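Local structure of lipoprotein (Clostridium difficile, 4OTE) at residues A87-Y92 with R120-I125; I106-S109 with S114-K117; A168-T173 with G187-P192. The protein probably serves as the membrane-tethered, substrate-binding lipoprotein of a methionine transporter and holds selenomethionine in the crystal. All blocks are in the same frame, centred on the assembly; numbering follows the deposited sequence. Where two conformers were deposited one is given.

Overall arrangement
All three contacts belong to the same lobe and reach one mixed sheet, in the strand order 150-154, 105-109, 168-171, 88-90, 187-190. Contacts 1 and 2 share helix 112-124, which lies across that sheet; their centres are 9 Å apart, and the contacts meet where Leu-122 CD1 packs on Ile-106 CD1 at 3.8 Å. Contacts 1 and 3, with centres 5 Å apart, are tied through strand 88-90: Leu-89 O lies 2.8 Å from Ile-188 N. Contacts 2 and 3 join where strands 105-109 and 168-171 pair. Selenomethionine is nearby: Asp-172 of contact 3 lines its pocket, and the side chains of Ala-87 and Ser-114 are each about 6 Å from it.

Contact 1. Residues A87-Y92 with R120-I125; sequences AILYSY and RYLESI
Ala-87, just before strand 88-90, and Leu-89 within it both point toward helix 112-124, where they meet Tyr-121 and Leu-122. The apolar part is modest. CB of Ala-87 approaches the Tyr-121 ring obliquely, 4.1 Å from CE2, and CD2 of Leu-89 meets CD2 of Leu-122 methyl to methyl at 4.5 Å. Leu-122 does not aim its CB at the strand, but its CD2 methyl comes nearer, while CD1 packs on Ile-106. Phe-170 and Tyr-189 of the flanking strands pack on Leu-122 and Tyr-121 respectively, filling out the layer between helix and sheet.

The polar link across the contact is a single water. It accepts from Ala-87 N at 2.8 Å and lies 2.8 Å from Tyr-121 OH, so the phenol end is tied to the backbone just before the strand without a direct bond. With CG beside the backbone N (chi1 -67°), the ring reaches down from the helix toward the sheet, and its OH meets that water.

Further bonds stay on the helix. Tyr-121 O takes two donors as the helix ends, Ser-124 OG at 2.7 Å and Ile-125 N at 3.3 Å. Arg-120 NH1 forms a salt bridge with Glu-123 OE1, though its hydrogen bond is weak and strongly bent (126°). NH2 of that arginine and OE2 of that glutamate also reach Pro-131 O and Leu-130 N, joining this turn to the following loop.

A helix laid on a mixed sheet, as here, is the alpha/beta layering expected of a lobe in a periplasmic binding protein.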
loop_
_atom_site.group_PDB
_atom_site.type_symbol
_atom_site.label_atom_id
_atom_site.label_comp_id
_atom_site.label_asym_id
_atom_site.label_seq_id
_atom_site.Cartn_x
_atom_site.Cartn_y
_atom_site.Cartn_z
ATOM N N ALA A 87 0.167 6.483 -3.494
ATOM C CA ALA A 87 1.463 6.284 -4.129
ATOM C C ALA A 87 2.180 7.621 -4.228
ATOM O O ALA A 87 1.570 8.634 -4.551
ATOM C CB ALA A 87 1.293 5.676 -5.514
ATOM N N ILE A 88 3.469 7.618 -3.924
ATOM C CA ILE A 88 4.280 8.822 -3.988
ATOM C C ILE A 88 5.410 8.606 -4.983
ATOM O O ILE A 88 6.053 7.553 -4.985
ATOM C CB ILE A 88 4.834 9.208 -2.599
ATOM C CG1 ILE A 88 3.682 9.663 -1.696
ATOM C CG2 ILE A 88 5.875 10.323 -2.722
ATOM C CD1 ILE A 88 4.056 9.808 -0.239
ATOM N N LEU A 89 5.622 9.599 -5.841
ATOM C CA LEU A 89 6.713 9.583 -6.802
ATOM C C LEU A 89 7.917 10.252 -6.146
ATOM O O LEU A 89 7.849 11.427 -5.776
ATOM C CB LEU A 89 6.303 10.319 -8.082
ATOM C CG LEU A 89 7.270 10.301 -9.277
ATOM C CD1 LEU A 89 7.529 8.886 -9.762
ATOM C CD2 LEU A 89 6.733 11.160 -10.413
ATOM N N TYR A 90 8.996 9.488 -5.976
ATOM C CA TYR A 90 10.214 9.965 -5.323
ATOM C C TYR A 90 11.297 10.238 -6.356
ATOM O O TYR A 90 11.286 9.661 -7.442
ATOM C CB TYR A 90 10.735 8.927 -4.326
ATOM C CG TYR A 90 9.834 8.689 -3.138
ATOM C CD1 TYR A 90 8.805 7.757 -3.202
ATOM C CD2 TYR A 90 10.020 9.379 -1.945
ATOM C CE1 TYR A 90 7.981 7.525 -2.117
ATOM C CE2 TYR A 90 9.199 9.154 -0.853
ATOM C CZ TYR A 90 8.180 8.224 -0.943
ATOM O OH TYR A 90 7.353 7.988 0.131
ATOM N N SER A 91 12.237 11.109 -6.004
ATOM C CA SER A 91 13.341 11.453 -6.890
ATOM C C SER A 91 14.505 12.046 -6.102
ATOM O O SER A 91 14.294 12.839 -5.184
ATOM C CB SER A 91 12.874 12.443 -7.959
ATOM O OG SER A 91 13.920 12.777 -8.857
ATOM N N TYR A 92 15.724 11.636 -6.456
ATOM C CA TYR A 92 16.949 12.253 -5.938
ATOM C C TYR A 92 17.517 13.297 -6.909
ATOM O O TYR A 92 18.505 13.959 -6.594
ATOM C CB TYR A 92 18.038 11.198 -5.689
ATOM C CG TYR A 92 17.816 10.247 -4.532
ATOM C CD1 TYR A 92 16.998 10.583 -3.452
ATOM C CD2 TYR A 92 18.467 9.012 -4.499
ATOM C CE1 TYR A 92 16.815 9.709 -2.395
ATOM C CE2 TYR A 92 18.290 8.135 -3.443
ATOM C CZ TYR A 92 17.465 8.488 -2.396
ATOM O OH TYR A 92 17.285 7.621 -1.344
ATOM N N ARG A 120 -1.514 5.758 -15.357
ATOM C CA ARG A 120 -2.681 6.640 -15.368
ATOM C C ARG A 120 -2.488 7.877 -14.490
ATOM O O ARG A 120 -3.030 8.940 -14.801
ATOM C CB ARG A 120 -3.952 5.889 -14.966
ATOM C CG ARG A 120 -4.374 4.836 -15.985
ATOM C CD ARG A 120 -5.821 5.002 -16.427
ATOM N NE ARG A 120 -6.165 4.113 -17.542
ATOM C CZ ARG A 120 -6.277 4.476 -18.823
ATOM N NH1 ARG A 120 -6.072 5.731 -19.214
ATOM N NH2 ARG A 120 -6.601 3.563 -19.733
ATOM N N TYR A 121 -1.726 7.749 -13.403
ATOM C CA TYR A 121 -1.364 8.923 -12.606
ATOM C C TYR A 121 -0.545 9.882 -13.469
ATOM O O TYR A 121 -0.828 11.078 -13.516
ATOM C CB TYR A 121 -0.567 8.551 -11.347
ATOM C CG TYR A 121 -1.321 7.766 -10.284
ATOM C CD1 TYR A 121 -2.657 8.039 -9.982
ATOM C CD2 TYR A 121 -0.676 6.773 -9.547
ATOM C CE1 TYR A 121 -3.333 7.325 -9.005
ATOM C CE2 TYR A 121 -1.343 6.057 -8.568
ATOM C CZ TYR A 121 -2.671 6.335 -8.297
ATOM O OH TYR A 121 -3.332 5.618 -7.315
ATOM N N LEU A 122 0.454 9.345 -14.167
ATOM C CA LEU A 122 1.298 10.149 -15.051
ATOM C C LEU A 122 0.499 10.793 -16.193
ATOM O O LEU A 122 0.818 11.907 -16.624
ATOM C CB LEU A 122 2.451 9.312 -15.611
ATOM C CG LEU A 122 3.480 8.831 -14.581
ATOM C CD1 LEU A 122 4.481 7.884 -15.225
ATOM C CD2 LEU A 122 4.200 9.999 -13.923
ATOM N N GLU A 123 -0.533 10.098 -16.671
ATOM C CA GLU A 123 -1.458 10.665 -17.651
ATOM C C GLU A 123 -2.216 11.855 -17.070
ATOM O O GLU A 123 -2.324 12.901 -17.711
ATOM C CB GLU A 123 -2.455 9.607 -18.136
ATOM C CG GLU A 123 -3.499 10.128 -19.116
ATOM C CD GLU A 123 -4.358 9.022 -19.697
ATOM O OE1 GLU A 123 -4.794 8.140 -18.927
ATOM O OE2 GLU A 123 -4.605 9.039 -20.925
ATOM N N SER A 124 -2.727 11.697 -15.852
ATOM C CA SER A 124 -3.554 12.734 -15.227
ATOM C C SER A 124 -2.791 14.035 -14.954
ATOM O O SER A 124 -3.409 15.086 -14.795
ATOM C CB SER A 124 -4.189 12.213 -13.932
ATOM O OG SER A 124 -3.237 12.127 -12.888
ATOM N N ILE A 125 -1.460 13.964 -14.901
ATOM C CA ILE A 125 -0.622 15.166 -14.788
ATOM C C ILE A 125 -0.041 15.618 -16.138
ATOM O O ILE A 125 0.868 16.447 -16.177
ATOM C CB ILE A 125 0.511 14.988 -13.748
ATOM C CG1 ILE A 125 1.498 13.896 -14.171
ATOM C CG2 ILE A 125 -0.080 14.681 -12.380
ATOM C CD1 ILE A 125 2.668 13.733 -13.225
HETATM O O HOH W 1 -2.071 5.309 -4.780
#

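Contact 2. Residues I106-S109 with S114-K117; sequences IAIS and SCSK. With ACT (acetate ion), chain S.
Ile-108 and Ser-109 close strand 105-109 against the first turns of helix 112-124, meeting Ser-114 and Cys-115. Cys-115 stands across the strand end rather than pointing at it: its CB sits 3.5 Å from the carbonyl O of Ser-109, a van der Waals contact. SG is anti to the backbone N (chi1 178°), and this side chain also packs on Glu-153 of strand 150-154. From the strand, Ile-108 offers the CG2 branch, 3.7 Å from Cys-115 CA. That isoleucine was modelled in two conformers, so the detail of this approach is doubtful.

The two serines turn their carbons to each other, with Ser-109 CB 4.1 Å from Ser-114 CB, and no hydrogen bond joins their hydroxyls. OG of Ser-109 instead bonds Asn-111 N, while Asn-111 OD1 bonds Ser-114 N; the one asparagine thereby fastens both the strand end and the opening turn of the helix.

Lys-117 takes no part in the strand contact. A bend at chi3 (54°) swings its NZ toward an acetate, probably from the crystallisation liquor. NZ lies closer to CH3 (3.1 Å) than to OXT (3.5 Å), so the hydrogen bond to OXT is weak; His-61 NE2 bonds the same ion. Tyr-197 makes a cation-pi contact with the lysine.

The short link from strand to helix, two residues long, opens a beta-alpha-beta crossover: strand 105-109 runs into helix 112-124, and the chain returns as strand 150-154, parallel to and paired with the first. On the other side of strand 105-109 lies strand 168-171, also parallel, while Ser-116 OG bonds Val-137 N in the loop beyond the helix.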
loop_
_atom_site.group_PDB
_atom_site.type_symbol
_atom_site.label_atom_id
_atom_site.label_comp_id
_atom_site.label_asym_id
_atom_site.label_seq_id
_atom_site.Cartn_x
_atom_site.Cartn_y
_atom_site.Cartn_z
ATOM N N ILE A 106 11.648 6.427 -15.349
ATOM C CA ILE A 106 10.819 6.227 -14.162
ATOM C C ILE A 106 10.770 4.737 -13.820
ATOM O O ILE A 106 10.407 3.913 -14.662
ATOM C CB ILE A 106 9.386 6.778 -14.356
ATOM C CG1 ILE A 106 9.432 8.297 -14.574
ATOM C CG2 ILE A 106 8.511 6.455 -13.145
ATOM C CD1 ILE A 106 8.081 8.936 -14.818
ATOM N N ALA A 107 11.149 4.397 -12.589
ATOM C CA ALA A 107 11.041 3.025 -12.092
ATOM C C ALA A 107 9.617 2.756 -11.616
ATOM O O ALA A 107 9.039 3.561 -10.884
ATOM C CB ALA A 107 12.030 2.779 -10.963
ATOM N N ILE A 108 9.066 1.620 -12.042
ATOM C CA ILE A 108 7.694 1.222 -11.718
ATOM C C ILE A 108 7.653 -0.269 -11.359
ATOM O O ILE A 108 8.475 -1.051 -11.839
ATOM C CB ILE A 108 6.750 1.499 -12.914
ATOM C CG1 ILE A 108 6.731 2.992 -13.246
ATOM C CG2 ILE A 108 5.329 1.043 -12.629
ATOM C CD1 ILE A 108 5.534 3.411 -14.073
ATOM N N SER A 109 6.691 -0.652 -10.524
ATOM C CA SER A 109 6.494 -2.045 -10.144
ATOM C C SER A 109 6.059 -2.891 -11.340
ATOM O O SER A 109 5.283 -2.439 -12.181
ATOM C CB SER A 109 5.443 -2.151 -9.038
ATOM O OG SER A 109 5.131 -3.505 -8.755
ATOM N N SER A 114 -0.536 -2.193 -10.351
ATOM C CA SER A 114 0.251 -1.040 -9.891
ATOM C C SER A 114 0.852 -0.267 -11.063
ATOM O O SER A 114 0.805 0.962 -11.093
ATOM C CB SER A 114 1.380 -1.488 -8.957
ATOM O OG SER A 114 0.883 -2.264 -7.877
ATOM N N CYS A 115 1.422 -1.001 -12.016
ATOM C CA CYS A 115 1.990 -0.419 -13.228
ATOM C C CYS A 115 0.943 0.401 -13.982
ATOM O O CYS A 115 1.155 1.579 -14.274
ATOM C CB CYS A 115 2.526 -1.526 -14.133
ATOM S SG CYS A 115 3.212 -0.958 -15.704
ATOM N N SER A 116 -0.184 -0.235 -14.281
ATOM C CA SER A 116 -1.300 0.415 -14.965
ATOM C C SER A 116 -1.768 1.676 -14.228
ATOM O O SER A 116 -1.991 2.727 -14.836
ATOM C CB SER A 116 -2.461 -0.574 -15.103
ATOM O OG SER A 116 -3.606 0.045 -15.653
ATOM N N LYS A 117 -1.910 1.558 -12.914
ATOM C CA LYS A 117 -2.367 2.664 -12.082
ATOM C C LYS A 117 -1.358 3.819 -12.063
ATOM O O LYS A 117 -1.739 4.991 -12.120
ATOM C CB LYS A 117 -2.628 2.156 -10.669
ATOM C CG LYS A 117 -3.277 3.167 -9.747
ATOM C CD LYS A 117 -3.997 2.491 -8.589
ATOM C CE LYS A 117 -3.096 1.532 -7.826
ATOM N NZ LYS A 117 -3.847 0.836 -6.753
HETATM C C ACT S . -1.593 1.559 -4.056
HETATM O O ACT S . -0.523 2.175 -3.854
HETATM O OXT ACT S . -1.663 0.312 -4.113
HETATM C CH3 ACT S . -2.842 2.355 -4.228
#

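Contact 3. Residues A168-T173 with G187-P192; sequences AAFIDT and GIYTAP. With MSE (selenomethionine), chain C.
Phe-170 and Tyr-189 touch across strand 88-90, on the face of the sheet that helix 112-124 covers; that strand runs between their own two and keeps even the nearest CA atoms, those of Ala-168 and Ile-188, 8.7 Å apart. This is the tighter half of the contact. The rings meet edge to edge and cross obliquely: CE1 of Phe-170 lies near the plane of the tyrosine ring, 4.0 Å from Tyr-189 CD2, with no face-on stacking. The two get there by different routes. Tyr-189 points its CB toward strand 168-171 and extends with CG anti to the backbone N (chi1 167°), whereas Phe-170 starts out beside the line of approach and only its outer ring atoms come close. Both are backed by helix 112-124, through Leu-122 and Asn-118 on the phenylalanine and Tyr-121 on the tyrosine. Ala-168 CB and Ile-188 CD1 meet more loosely, at 4.3 Å, beside the side chain of Leu-89, which touches both residues.

Strands 168-171 and 187-190 are each antiparallel to the one between them, and two short helices, 173-176 and 183-186, span the connection from the first to the last; this is the edge of the mixed sheet in an alpha/beta lobe of the periplasmic binding protein kind.

Toward solvent the arrangement opens out. Thr-190 turns its side chain away from strand 168-171 and is exposed, as is Pro-192. Past its C-terminal end, strand 168-171 leads to the ligand: Asp-172, just before helix 173-176, belongs to the selenomethionine pocket. Its OD2 bonds Tyr-42 OH and comes within 3.6 Å of the ligand's OXT, a close approach between two carboxylates and not a hydrogen bond.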
loop_
_atom_site.group_PDB
_atom_site.type_symbol
_atom_site.label_atom_id
_atom_site.label_comp_id
_atom_site.label_asym_id
_atom_site.label_seq_id
_atom_site.Cartn_x
_atom_site.Cartn_y
_atom_site.Cartn_z
ATOM N N ALA A 168 13.163 9.220 -11.431
ATOM C CA ALA A 168 12.150 9.161 -10.378
ATOM C C ALA A 168 11.598 7.742 -10.237
ATOM O O ALA A 168 11.813 6.906 -11.112
ATOM C CB ALA A 168 11.023 10.132 -10.682
ATOM N N ALA A 169 10.887 7.477 -9.140
ATOM C CA ALA A 169 10.307 6.153 -8.900
ATOM C C ALA A 169 9.041 6.209 -8.039
ATOM O O ALA A 169 8.986 6.951 -7.057
ATOM C CB ALA A 169 11.338 5.245 -8.248
ATOM N N PHE A 170 8.032 5.430 -8.428
ATOM C CA PHE A 170 6.823 5.238 -7.618
ATOM C C PHE A 170 7.095 4.167 -6.560
ATOM O O PHE A 170 7.443 3.034 -6.904
ATOM C CB PHE A 170 5.638 4.788 -8.485
ATOM C CG PHE A 170 4.889 5.918 -9.146
ATOM C CD1 PHE A 170 4.106 6.783 -8.396
ATOM C CD2 PHE A 170 4.936 6.091 -10.524
ATOM C CE1 PHE A 170 3.403 7.813 -9.002
ATOM C CE2 PHE A 170 4.238 7.123 -11.133
ATOM C CZ PHE A 170 3.468 7.981 -10.372
ATOM N N ILE A 171 6.943 4.522 -5.283
ATOM C CA ILE A 171 7.229 3.594 -4.184
ATOM C C ILE A 171 6.121 3.602 -3.127
ATOM O O ILE A 171 5.763 4.657 -2.585
ATOM C CB ILE A 171 8.578 3.920 -3.499
ATOM C CG1 ILE A 171 9.699 4.047 -4.537
ATOM C CG2 ILE A 171 8.936 2.838 -2.482
ATOM C CD1 ILE A 171 11.051 4.398 -3.957
ATOM N N ASP A 172 5.590 2.414 -2.836
ATOM C CA ASP A 172 4.618 2.241 -1.760
ATOM C C ASP A 172 5.199 2.738 -0.443
ATOM O O ASP A 172 6.377 2.527 -0.157
ATOM C CB ASP A 172 4.224 0.767 -1.603
ATOM C CG ASP A 172 3.391 0.248 -2.758
ATOM O OD1 ASP A 172 3.402 0.875 -3.837
ATOM O OD2 ASP A 172 2.728 -0.797 -2.590
ATOM N N THR A 173 4.366 3.376 0.366
ATOM C CA THR A 173 4.806 3.877 1.663
ATOM C C THR A 173 5.325 2.733 2.539
ATOM O O THR A 173 6.287 2.917 3.286
ATOM C CB THR A 173 3.691 4.705 2.338
ATOM O OG1 THR A 173 3.623 5.979 1.692
ATOM C CG2 THR A 173 3.944 4.922 3.836
ATOM N N GLY A 187 9.781 13.623 -2.282
ATOM C CA GLY A 187 8.568 13.334 -3.034
ATOM C C GLY A 187 8.252 14.484 -3.967
ATOM O O GLY A 187 8.340 15.642 -3.570
ATOM N N ILE A 188 7.899 14.171 -5.211
ATOM C CA ILE A 188 7.550 15.200 -6.196
ATOM C C ILE A 188 6.090 15.122 -6.656
ATOM O O ILE A 188 5.611 15.999 -7.362
ATOM C CB ILE A 188 8.496 15.158 -7.422
ATOM C CG1 ILE A 188 8.312 13.877 -8.238
ATOM C CG2 ILE A 188 9.947 15.286 -6.975
ATOM C CD1 ILE A 188 9.134 13.853 -9.513
ATOM N N TYR A 189 5.385 14.073 -6.254
ATOM C CA TYR A 189 3.985 13.905 -6.609
ATOM C C TYR A 189 3.365 12.871 -5.688
ATOM O O TYR A 189 3.961 11.821 -5.434
ATOM C CB TYR A 189 3.839 13.462 -8.071
ATOM C CG TYR A 189 2.455 12.963 -8.425
ATOM C CD1 TYR A 189 1.429 13.854 -8.727
ATOM C CD2 TYR A 189 2.172 11.602 -8.447
ATOM C CE1 TYR A 189 0.160 13.402 -9.048
ATOM C CE2 TYR A 189 0.904 11.141 -8.761
ATOM C CZ TYR A 189 -0.097 12.043 -9.066
ATOM O OH TYR A 189 -1.354 11.579 -9.377
ATOM N N THR A 190 2.180 13.189 -5.177
ATOM C CA THR A 190 1.393 12.261 -4.383
ATOM C C THR A 190 0.090 12.003 -5.122
ATOM O O THR A 190 -0.523 12.936 -5.647
ATOM C CB THR A 190 1.093 12.840 -2.991
ATOM O OG1 THR A 190 2.312 13.284 -2.387
ATOM C CG2 THR A 190 0.439 11.795 -2.092
ATOM N N ALA A 191 -0.328 10.741 -5.166
ATOM C CA ALA A 191 -1.539 10.357 -5.892
ATOM C C ALA A 191 -2.789 10.851 -5.169
ATOM O O ALA A 191 -2.759 11.077 -3.959
ATOM C CB ALA A 191 -1.594 8.847 -6.072
ATOM N N PRO A 192 -3.898 11.027 -5.907
ATOM C CA PRO A 192 -5.107 11.523 -5.251
ATOM C C PRO A 192 -5.633 10.541 -4.212
ATOM O O PRO A 192 -5.374 9.341 -4.313
ATOM C CB PRO A 192 -6.116 11.666 -6.402
ATOM C CG PRO A 192 -5.338 11.514 -7.664
ATOM C CD PRO A 192 -4.134 10.697 -7.324
HETATM N N MSE C 301 0.253 0.145 1.401
HETATM C CA MSE C 301 0.082 -0.308 -0.020
HETATM C C MSE C 301 -0.665 0.740 -0.768
HETATM O O MSE C 301 -1.771 1.124 -0.375
HETATM O OXT MSE C 301 -0.171 1.218 -1.791
HETATM C CB MSE C 301 -0.672 -1.631 -0.143
HETATM C CG MSE C 301 -0.688 -2.145 -1.585
HETATM SE SE MSE C 301 -1.826 -3.748 -1.746
HETATM C CE MSE C 301 -0.631 -4.991 -0.817
#